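Local coordinates for 5' nucleotidase family protein (Staphylococcus aureus subsp. aureus, PDB 4Q7F) that belongs to the 5'-nucleotidase family, pairing a calcineurin-like metallophosphoesterase domain that holds a manganese and a magnesium ion with a C-terminal nucleotidase domain, at residues D27-I32 and G108-N113; K67-D72 and D95-M100; S183-L188 and E234-D239. One frame throughout, in Å; residues are numbered along the deposited sequence. Where two conformers were deposited one is given.

Contact 1: residues D27-I32 and G108-N113; sequences DVHGYI and GNHEFN. With MN (manganese (II) ion), chain C; MG (magnesium ion), chain B; 3D1 ((2R,3S,5R)-5-(6-amino-9H-purin-9-yl)-tetrahydro-2-(hydroxymethyl)furan-3-ol), chain D.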
loop_
_atom_site.group_PDB
_atom_site.type_symbol
_atom_site.label_atom_id
_atom_site.label_comp_id
_atom_site.label_asym_id
_atom_site.label_seq_id
_atom_site.Cartn_x
_atom_site.Cartn_y
_atom_site.Cartn_z
ATOM N N ASP A 27 5.792 3.744 -5.675
ATOM C CA ASP A 27 4.995 2.569 -5.377
ATOM C C ASP A 27 5.167 1.456 -6.417
ATOM O O ASP A 27 4.205 0.890 -6.925
ATOM C CB ASP A 27 3.525 2.986 -5.196
ATOM C CG ASP A 27 3.341 4.058 -4.106
ATOM O OD1 ASP A 27 3.569 5.270 -4.355
ATOM O OD2 ASP A 27 2.861 3.711 -3.002
ATOM N N VAL A 28 6.429 1.182 -6.760
ATOM C CA VAL A 28 6.759 0.125 -7.686
ATOM C C VAL A 28 6.343 -1.221 -7.096
ATOM O O VAL A 28 5.892 -2.137 -7.826
ATOM C CB VAL A 28 8.236 0.157 -8.035
ATOM C CG1 VAL A 28 8.570 -1.001 -8.968
ATOM C CG2 VAL A 28 8.520 1.501 -8.686
ATOM N N HIS A 29 6.489 -1.306 -5.772
ATOM C CA HIS A 29 6.025 -2.431 -4.974
ATOM C C HIS A 29 6.591 -3.784 -5.339
ATOM O O HIS A 29 5.913 -4.802 -5.214
ATOM C CB HIS A 29 4.488 -2.474 -4.959
ATOM C CG HIS A 29 3.866 -1.566 -3.944
ATOM N ND1 HIS A 29 4.014 -1.771 -2.593
ATOM C CD2 HIS A 29 3.044 -0.498 -4.074
ATOM C CE1 HIS A 29 3.325 -0.857 -1.929
ATOM N NE2 HIS A 29 2.731 -0.070 -2.804
ATOM N N GLY A 30 7.827 -3.786 -5.839
ATOM C CA GLY A 30 8.497 -5.037 -6.181
ATOM C C GLY A 30 8.004 -5.645 -7.471
ATOM O O GLY A 30 8.235 -6.843 -7.710
ATOM N N TYR A 31 7.286 -4.849 -8.282
ATOM C CA TYR A 31 6.877 -5.264 -9.618
ATOM C C TYR A 31 7.991 -4.816 -10.575
ATOM O O TYR A 31 7.995 -3.701 -11.087
ATOM C CB TYR A 31 5.539 -4.679 -10.008
ATOM C CG TYR A 31 4.416 -5.330 -9.241
ATOM C CD1 TYR A 31 4.048 -4.873 -7.995
ATOM C CD2 TYR A 31 3.782 -6.458 -9.739
ATOM C CE1 TYR A 31 3.032 -5.491 -7.268
ATOM C CE2 TYR A 31 2.771 -7.089 -9.021
ATOM C CZ TYR A 31 2.413 -6.598 -7.784
ATOM O OH TYR A 31 1.428 -7.217 -7.061
ATOM N N ILE A 32 8.942 -5.711 -10.769
ATOM C CA ILE A 32 10.121 -5.479 -11.586
ATOM C C ILE A 32 9.875 -6.010 -13.003
ATOM O O ILE A 32 10.119 -5.321 -13.992
ATOM C CB ILE A 32 11.320 -6.236 -10.984
ATOM C CG1 ILE A 32 11.571 -5.797 -9.537
ATOM C CG2 ILE A 32 12.568 -6.053 -11.861
ATOM C CD1 ILE A 32 11.854 -4.335 -9.354
ATOM N N GLY A 108 8.697 4.581 1.955
ATOM C CA GLY A 108 7.255 4.425 1.998
ATOM C C GLY A 108 6.917 3.589 3.225
ATOM O O GLY A 108 7.808 3.017 3.858
ATOM N N ASN A 109 5.629 3.527 3.591
ATOM C CA ASN A 109 5.241 2.756 4.749
ATOM C C ASN A 109 5.548 1.264 4.667
ATOM O O ASN A 109 5.861 0.642 5.682
ATOM C CB ASN A 109 3.747 2.949 5.085
ATOM C CG ASN A 109 2.836 2.594 3.926
ATOM O OD1 ASN A 109 2.831 3.274 2.896
ATOM N ND2 ASN A 109 2.012 1.572 4.114
ATOM N N HIS A 110 5.436 0.687 3.480
ATOM C CA HIS A 110 5.692 -0.741 3.279
ATOM C C HIS A 110 7.147 -1.148 3.401
ATOM O O HIS A 110 7.458 -2.338 3.488
ATOM C CB HIS A 110 5.028 -1.230 1.976
ATOM C CG HIS A 110 3.540 -1.134 2.017
ATOM N ND1 HIS A 110 2.768 -2.032 2.717
ATOM C CD2 HIS A 110 2.679 -0.217 1.509
ATOM C CE1 HIS A 110 1.495 -1.693 2.616
ATOM N NE2 HIS A 110 1.418 -0.579 1.911
ATOM N N GLU A 111 8.051 -0.167 3.420
ATOM C CA GLU A 111 9.455 -0.466 3.690
ATOM C C GLU A 111 9.692 -1.027 5.085
ATOM O O GLU A 111 10.752 -1.595 5.350
ATOM C CB GLU A 111 10.340 0.759 3.479
ATOM C CG GLU A 111 10.991 0.779 2.105
ATOM C CD GLU A 111 10.009 1.088 1.004
ATOM O OE1 GLU A 111 9.584 0.138 0.325
ATOM O OE2 GLU A 111 9.641 2.265 0.853
ATOM N N PHE A 112 8.707 -0.859 5.983
ATOM C CA PHE A 112 8.800 -1.368 7.344
ATOM C C PHE A 112 8.129 -2.745 7.544
ATOM O O PHE A 112 8.334 -3.379 8.576
ATOM C CB PHE A 112 8.185 -0.333 8.312
ATOM C CG PHE A 112 8.900 0.999 8.299
ATOM C CD1 PHE A 112 9.983 1.233 9.150
ATOM C CD2 PHE A 112 8.514 2.013 7.416
ATOM C CE1 PHE A 112 10.648 2.450 9.143
ATOM C CE2 PHE A 112 9.193 3.229 7.386
ATOM C CZ PHE A 112 10.244 3.455 8.270
ATOM N N ASN A 113 7.352 -3.201 6.552
ATOM C CA ASN A 113 6.591 -4.450 6.624
ATOM C C ASN A 113 7.360 -5.693 7.025
ATOM O O ASN A 113 6.757 -6.629 7.506
ATOM C CB ASN A 113 5.930 -4.790 5.262
ATOM C CG ASN A 113 4.653 -3.994 4.970
ATOM O OD1 ASN A 113 4.001 -4.252 3.949
ATOM N ND2 ASN A 113 4.269 -3.073 5.852
HETATM MN MN MN C . 1.967 1.930 -2.081
HETATM MG MG MG B . 2.378 3.725 0.730
HETATM O "O5'" 3D1 D . -3.314 3.511 3.600
HETATM C "C5'" 3D1 D . -3.253 2.115 3.881
HETATM C "C4'" 3D1 D . -1.978 1.511 3.318
HETATM O "O4'" 3D1 D . -1.871 0.207 3.869
HETATM C "C1'" 3D1 D . -2.046 -0.806 2.875
HETATM N N9 3D1 D . -2.905 -1.890 3.426
HETATM C C4 3D1 D . -2.401 -2.880 4.149
HETATM N N3 3D1 D . -1.151 -3.192 4.560
HETATM C C2 3D1 D . -0.933 -4.291 5.306
HETATM N N1 3D1 D . -1.932 -5.128 5.694
HETATM C C6 3D1 D . -3.225 -4.928 5.352
HETATM N N6 3D1 D . -4.194 -5.790 5.765
HETATM C C5 3D1 D . -3.537 -3.732 4.539
HETATM N N7 3D1 D . -4.637 -3.173 3.995
HETATM C C8 3D1 D . -4.252 -2.052 3.333
HETATM C "C2'" 3D1 D . -2.555 -0.104 1.623
HETATM C "C3'" 3D1 D . -1.964 1.281 1.811
HETATM O "O3'" 3D1 D . -0.604 1.267 1.327
HETATM O O HOH W 1 0.624 2.861 -0.515
HETATM O O HOH W 2 0.453 0.364 -0.980
#

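Contact 2: residues K67-D72 and D95-M100; sequences KIDNGD and DFYNRM. With MN (manganese (II) ion), chain C; MG (magnesium ion), chain B.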
loop_
_atom_site.group_PDB
_atom_site.type_symbol
_atom_site.label_atom_id
_atom_site.label_comp_id
_atom_site.label_asym_id
_atom_site.label_seq_id
_atom_site.Cartn_x
_atom_site.Cartn_y
_atom_site.Cartn_z
ATOM N N LYS A 67 16.952 10.618 -11.561
ATOM C CA LYS A 67 16.065 9.462 -11.455
ATOM C C LYS A 67 15.798 9.174 -9.968
ATOM O O LYS A 67 16.728 9.002 -9.150
ATOM C CB LYS A 67 16.711 8.311 -12.236
ATOM C CG LYS A 67 15.934 7.028 -12.330
ATOM C CD LYS A 67 16.252 6.236 -13.610
ATOM C CE LYS A 67 17.709 5.871 -13.794
ATOM N NZ LYS A 67 17.877 4.808 -14.827
ATOM N N ILE A 68 14.505 9.117 -9.633
ATOM C CA ILE A 68 14.025 9.009 -8.266
ATOM C C ILE A 68 13.016 7.898 -8.031
ATOM O O ILE A 68 12.158 7.655 -8.873
ATOM C CB ILE A 68 13.278 10.322 -7.917
ATOM C CG1 ILE A 68 14.197 11.521 -8.155
ATOM C CG2 ILE A 68 12.700 10.294 -6.496
ATOM C CD1 ILE A 68 13.541 12.879 -8.081
ATOM N N ASP A 69 13.186 7.181 -6.929
ATOM C CA ASP A 69 12.170 6.217 -6.447
ATOM C C ASP A 69 11.515 6.847 -5.224
ATOM O O ASP A 69 12.190 7.192 -4.255
ATOM C CB ASP A 69 12.722 4.838 -6.108
ATOM C CG ASP A 69 11.612 3.895 -5.622
ATOM O OD1 ASP A 69 11.212 4.061 -4.454
ATOM O OD2 ASP A 69 11.135 3.021 -6.405
ATOM N N ASN A 70 10.196 6.977 -5.238
ATOM C CA ASN A 70 9.504 7.674 -4.147
ATOM C C ASN A 70 8.802 6.790 -3.123
ATOM O O ASN A 70 7.754 7.189 -2.533
ATOM C CB ASN A 70 8.521 8.719 -4.719
ATOM C CG ASN A 70 8.002 9.683 -3.646
ATOM O OD1 ASN A 70 8.771 10.161 -2.790
ATOM N ND2 ASN A 70 6.703 9.967 -3.675
ATOM N N GLY A 71 9.352 5.597 -2.874
ATOM C CA GLY A 71 8.809 4.740 -1.812
ATOM C C GLY A 71 7.913 3.578 -2.190
ATOM O O GLY A 71 7.355 3.520 -3.280
ATOM N N ASP A 72 7.768 2.659 -1.243
ATOM C CA ASP A 72 6.968 1.443 -1.426
ATOM C C ASP A 72 7.594 0.607 -2.508
ATOM O O ASP A 72 6.941 0.233 -3.497
ATOM C CB ASP A 72 5.483 1.734 -1.698
ATOM C CG ASP A 72 4.684 1.963 -0.411
ATOM O OD1 ASP A 72 5.299 1.992 0.685
ATOM O OD2 ASP A 72 3.445 2.123 -0.500
ATOM N N ASP A 95 19.791 -5.342 -6.363
ATOM C CA ASP A 95 20.592 -5.430 -7.597
ATOM C C ASP A 95 19.890 -4.751 -8.793
ATOM O O ASP A 95 20.542 -4.056 -9.586
ATOM C CB ASP A 95 20.922 -6.866 -7.934
ATOM C CG ASP A 95 21.944 -7.459 -6.993
ATOM O OD1 ASP A 95 22.457 -6.724 -6.126
ATOM O OD2 ASP A 95 22.250 -8.650 -7.131
ATOM N N PHE A 96 18.580 -4.951 -8.932
ATOM C CA PHE A 96 17.840 -4.281 -9.993
ATOM C C PHE A 96 17.972 -2.775 -9.843
ATOM O O PHE A 96 18.320 -2.084 -10.816
ATOM C CB PHE A 96 16.341 -4.671 -10.023
ATOM C CG PHE A 96 16.074 -6.027 -10.619
ATOM C CD1 PHE A 96 16.229 -6.229 -11.985
ATOM C CD2 PHE A 96 15.651 -7.090 -9.834
ATOM C CE1 PHE A 96 15.992 -7.465 -12.554
ATOM C CE2 PHE A 96 15.402 -8.328 -10.400
ATOM C CZ PHE A 96 15.571 -8.522 -11.753
ATOM N N TYR A 97 17.692 -2.238 -8.655
ATOM C CA TYR A 97 17.785 -0.787 -8.481
ATOM C C TYR A 97 19.205 -0.280 -8.710
ATOM O O TYR A 97 19.419 0.754 -9.347
ATOM C CB TYR A 97 17.266 -0.339 -7.120
ATOM C CG TYR A 97 15.772 -0.194 -7.056
ATOM C CD1 TYR A 97 14.952 -1.266 -6.772
ATOM C CD2 TYR A 97 15.180 1.034 -7.313
ATOM C CE1 TYR A 97 13.567 -1.114 -6.733
ATOM C CE2 TYR A 97 13.817 1.188 -7.290
ATOM C CZ TYR A 97 13.017 0.119 -6.996
ATOM O OH TYR A 97 11.656 0.329 -6.974
ATOM N N ASN A 98 20.173 -1.025 -8.191
ATOM C CA ASN A 98 21.537 -0.640 -8.301
ATOM C C ASN A 98 22.050 -0.540 -9.733
ATOM O O ASN A 98 22.815 0.383 -10.022
ATOM C CB ASN A 98 22.452 -1.548 -7.444
ATOM C CG ASN A 98 22.463 -1.148 -5.975
ATOM O OD1 ASN A 98 21.878 -0.152 -5.590
ATOM N ND2 ASN A 98 23.140 -1.928 -5.158
ATOM N N ARG A 99 21.645 -1.463 -10.620
ATOM C CA ARG A 99 22.071 -1.412 -12.029
ATOM C C ARG A 99 21.563 -0.169 -12.719
ATOM O O ARG A 99 22.216 0.364 -13.599
ATOM C CB ARG A 99 21.483 -2.523 -12.888
ATOM C CG ARG A 99 21.647 -3.937 -12.435
ATOM C CD ARG A 99 21.417 -4.819 -13.643
ATOM N NE ARG A 99 20.887 -6.106 -13.258
ATOM C CZ ARG A 99 19.681 -6.532 -13.589
ATOM N NH1 ARG A 99 19.284 -7.720 -13.169
ATOM N NH2 ARG A 99 18.899 -5.790 -14.363
HETATM N N MSE A 100 20.394 0.292 -12.300
HETATM C CA MSE A 100 19.729 1.414 -12.982
HETATM C C MSE A 100 20.279 2.786 -12.700
HETATM O O MSE A 100 19.830 3.775 -13.283
HETATM C CB MSE A 100 18.259 1.339 -12.562
HETATM C CG MSE A 100 17.658 0.076 -13.164
HETATM SE SE MSE A 100 15.794 -0.044 -12.601
HETATM C CE MSE A 100 15.514 -1.821 -13.409
HETATM MN MN MN C . 1.967 1.930 -2.081
HETATM MG MG MG B . 2.378 3.725 0.730
HETATM O O HOH W 1 0.624 2.861 -0.515
HETATM O O HOH W 2 0.453 0.364 -0.980
#

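Contact 3: residues S183-L188 and E234-D239; sequences SAFEIL and EAFSKD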
loop_
_atom_site.group_PDB
_atom_site.type_symbol
_atom_site.label_atom_id
_atom_site.label_comp_id
_atom_site.label_asym_id
_atom_site.label_seq_id
_atom_site.Cartn_x
_atom_site.Cartn_y
_atom_site.Cartn_z
ATOM N N SER A 183 4.946 14.899 11.710
ATOM C CA SER A 183 4.140 15.469 10.635
ATOM C C SER A 183 5.028 15.958 9.480
ATOM O O SER A 183 5.984 16.701 9.715
ATOM C CB SER A 183 3.369 16.669 11.170
ATOM O OG SER A 183 2.891 17.469 10.105
ATOM N N ALA A 184 4.701 15.562 8.252
ATOM C CA ALA A 184 5.454 15.990 7.075
ATOM C C ALA A 184 5.287 17.488 6.888
ATOM O O ALA A 184 6.216 18.169 6.478
ATOM C CB ALA A 184 5.001 15.249 5.831
ATOM N N PHE A 185 4.111 18.003 7.216
ATOM C CA PHE A 185 3.863 19.435 7.116
ATOM C C PHE A 185 4.785 20.216 8.046
ATOM O O PHE A 185 5.375 21.231 7.647
ATOM C CB PHE A 185 2.410 19.755 7.490
ATOM C CG PHE A 185 2.088 21.223 7.460
ATOM C CD1 PHE A 185 2.477 22.050 8.496
ATOM C CD2 PHE A 185 1.393 21.774 6.398
ATOM C CE1 PHE A 185 2.193 23.403 8.470
ATOM C CE2 PHE A 185 1.094 23.126 6.371
ATOM C CZ PHE A 185 1.497 23.942 7.408
ATOM N N GLU A 186 4.885 19.760 9.295
ATOM C CA GLU A 186 5.697 20.461 10.303
ATOM C C GLU A 186 7.183 20.432 9.981
ATOM O O GLU A 186 7.868 21.437 10.134
ATOM C CB GLU A 186 5.468 19.890 11.698
ATOM C CG GLU A 186 4.048 20.065 12.210
ATOM C CD GLU A 186 3.856 19.501 13.603
ATOM O OE1 GLU A 186 4.870 19.203 14.282
ATOM O OE2 GLU A 186 2.686 19.365 14.014
ATOM N N ILE A 187 7.685 19.281 9.553
ATOM C CA ILE A 187 9.105 19.182 9.214
ATOM C C ILE A 187 9.413 20.048 7.985
ATOM O O ILE A 187 10.455 20.711 7.928
ATOM C CB ILE A 187 9.541 17.722 9.019
ATOM C CG1 ILE A 187 9.362 16.945 10.324
ATOM C CG2 ILE A 187 10.987 17.646 8.554
ATOM C CD1 ILE A 187 10.056 17.551 11.535
ATOM N N LEU A 188 8.515 20.042 7.005
ATOM C CA LEU A 188 8.700 20.866 5.825
ATOM C C LEU A 188 8.741 22.329 6.239
ATOM O O LEU A 188 9.660 23.060 5.866
ATOM C CB LEU A 188 7.580 20.644 4.793
ATOM C CG LEU A 188 7.653 21.527 3.534
ATOM C CD1 LEU A 188 8.967 21.330 2.802
ATOM C CD2 LEU A 188 6.485 21.213 2.616
ATOM N N GLU A 234 -0.845 24.307 -0.116
ATOM C CA GLU A 234 -1.629 25.463 0.275
ATOM C C GLU A 234 -0.783 26.470 1.062
ATOM O O GLU A 234 -0.894 27.671 0.851
ATOM C CB GLU A 234 -2.829 25.018 1.127
ATOM C CG GLU A 234 -3.706 26.151 1.651
ATOM C CD GLU A 234 -4.776 25.675 2.635
ATOM O OE1 GLU A 234 -5.899 26.204 2.581
ATOM O OE2 GLU A 234 -4.513 24.767 3.455
ATOM N N ALA A 235 0.054 25.974 1.966
ATOM C CA ALA A 235 0.887 26.828 2.796
ATOM C C ALA A 235 2.213 27.220 2.162
ATOM O O ALA A 235 2.674 28.356 2.348
ATOM C CB ALA A 235 1.158 26.141 4.124
ATOM N N PHE A 236 2.833 26.307 1.414
ATOM C CA PHE A 236 4.171 26.582 0.886
ATOM C C PHE A 236 4.395 26.532 -0.632
ATOM O O PHE A 236 5.545 26.554 -1.073
ATOM C CB PHE A 236 5.162 25.629 1.570
ATOM C CG PHE A 236 5.016 25.595 3.051
ATOM C CD1 PHE A 236 5.282 26.733 3.810
ATOM C CD2 PHE A 236 4.598 24.443 3.699
ATOM C CE1 PHE A 236 5.127 26.716 5.189
ATOM C CE2 PHE A 236 4.449 24.420 5.076
ATOM C CZ PHE A 236 4.708 25.558 5.823
ATOM N N SER A 237 3.327 26.519 -1.429
ATOM C CA SER A 237 3.480 26.443 -2.891
ATOM C C SER A 237 4.514 27.407 -3.486
ATOM O O SER A 237 5.370 26.988 -4.256
ATOM C CB SER A 237 2.147 26.665 -3.614
ATOM O OG SER A 237 2.333 26.493 -5.015
ATOM N N LYS A 238 4.441 28.689 -3.125
ATOM C CA LYS A 238 5.358 29.701 -3.690
ATOM C C LYS A 238 6.851 29.400 -3.519
ATOM O O LYS A 238 7.672 29.948 -4.251
ATOM C CB LYS A 238 5.071 31.091 -3.110
ATOM C CG LYS A 238 5.401 31.246 -1.631
ATOM C CD LYS A 238 5.363 32.713 -1.227
ATOM C CE LYS A 238 6.009 32.934 0.128
ATOM N NZ LYS A 238 6.104 34.387 0.419
ATOM N N ASP A 239 7.197 28.549 -2.558
ATOM C CA ASP A 239 8.585 28.184 -2.288
ATOM C C ASP A 239 8.950 26.778 -2.789
ATOM O O ASP A 239 10.101 26.357 -2.686
ATOM C CB ASP A 239 8.836 28.278 -0.784
ATOM C CG ASP A 239 8.664 29.700 -0.256
ATOM O OD1 ASP A 239 9.039 30.647 -0.974
ATOM O OD2 ASP A 239 8.176 29.869 0.876
#

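Contact 1: residues D27-I32 and G108-N113
A buried histidine-histidine contact joins two loops at the C-terminal ends of strands 19-25 and 104-105, directly beside the metal centre. The two rings form an offset edge-to-face pair, the edge of His29 turned toward the face of His110, with centroids 5.3 Å apart and planes at 66°. The closest approach, 3.6 Å, runs from His29 CE1 to His110 CD2, and no hydrogen bond crosses between the segments. Each imidazole is held at both nitrogens. His29 NE2 binds manganese at 2.3 Å while its ND1 is hydrogen-bonded to the carbonyl of Gln75, which fixes the ring's rotation. His110 ND1 donates to Asn113 OD1 at 2.8 Å, nearly straight at 170° and in the ring plane, and NE2 shares a hydrogen bond of 2.8 Å with O3' of the bound 3D1. These loops carry the D-x-H and G-N-H-E signatures of calcineurin-like metallophosphoesterases. From the first, Asp27 OD2 joins His29 on manganese; from the second, Asn109 OD1 reaches magnesium at 2.3 Å. Asp72 belongs to both metal sites, His249 completes the protein ligands of manganese, and His207 and His247 those of magnesium. Water 1 lies 2.3 Å from manganese and also binds magnesium, while O3' of 3D1 is hydrogen-bonded to both water 1 and water 2. Glu111 turns back to accept from Gly108 N through OE2, while OE1 accepts from Phe73 N.

Contact 2: residues K67-D72 and D95-M100
Tyr97 sets the CE2 side of its ring against the carboxylate of Asp69, and its OH donates a hydrogen bond of 2.8 Å to Asp69 OD2. The oxygen lies at the ring edge, near the ring plane, with Tyr97 CE2 3.4 Å from OD2. Ring and carboxylate planes stand 79° apart, and the hydroxyl meets OD2 from above the carboxylate plane. The extended first torsion of Asp69 (chi1 -180°) carries its carboxylate off the strand to the Tyr97 hydroxyl. Its other oxygen, OD1, accepts from Gly71 N at 2.9 Å, an Asx turn on the way from strand 65-69 to the metal-binding loop. At the other end of the contact, Lys67 NZ donates to Met100 O at 2.7 Å, in the carbonyl plane with a C=O...N angle of 147°; Met100 is modelled as selenomethionine. NZ also has a salt bridge to Glu56 and a hydrogen bond to Asn52, both on helix 48-59. One side-chain pair and one lysine-to-carbonyl bond thus tie a parallel strand of the phosphoesterase domain to segment 95-100. With both Asp69 oxygens engaged, the buried carboxylate is fixed in rotation and probably stays ionised, three residues before Asp72, whose OD2 bridges manganese and magnesium.

Contact 3: residues S183-L188 and E234-D239
Phe185 and Phe236 bring together two helices of the alpha/beta phosphoesterase domain, 184-198 and the last part of 229-236, which pack against each other beside the six-stranded mixed sheet containing strands 201-207 and 242-244. The two aromatic rings lie with centroids 5.2 Å apart and planes at 44°, an oblique pair. Phe236 CE2 sits over one face of Phe185, displaced toward the rim, and is 3.8 Å from Phe185 CZ. With CG anti to the backbone N (chi1 178°), Phe185 leans across to its neighbour; the side chains cross at about a right angle.

Aliphatic contacts flank this pair. Ala235 CB touches Phe185 CE2 at 3.8 Å and also lies over the centre of the Phe236 ring, so this small methyl is shared between both aromatic groups. Leu188, one helical turn beyond Phe185, uses its CD2 branch, running past the Phe236 side chain in the opposite direction. Met232 extends the apolar surface, touching both Phe185 and Leu188, while Gln189 and Leu192 on helix 184-198 meet Phe236 and Val204 of strand 201-207 meets Leu188.

Polar interactions lie outside the interface proper. Ser183 is the N-cap of helix 184-198, where Glu186 N donates to its OG at 3.1 Å with an angle of 165°, and Glu228 also binds this helix start. Asp239 forms a salt bridge with Lys196. Across the apolar patch, Leu188 CD2 approaches Phe236 CD2 to 3.9 Å.

Contacts 1 and 2 form one continuous region with centres 11 Å apart, and along the chain contact 2 is nested within the loop closed by contact 1. Asp72 joins them: its carbonyl O lies 2.8 Å from His29 N and its own N lies 2.8 Å from Glu111 OE2, both probable hydrogen bonds. Both contacts supply ligands to manganese and magnesium, whereas only contact 1 touches 3D1 directly; the Asp69 side chain is about 13 Å from that ligand. Contact 3 follows later in the chain, with its centre about 25 Å from that of contact 1 and its nearest atoms about 11 Å from contact 2, and packs helices away from the metal site.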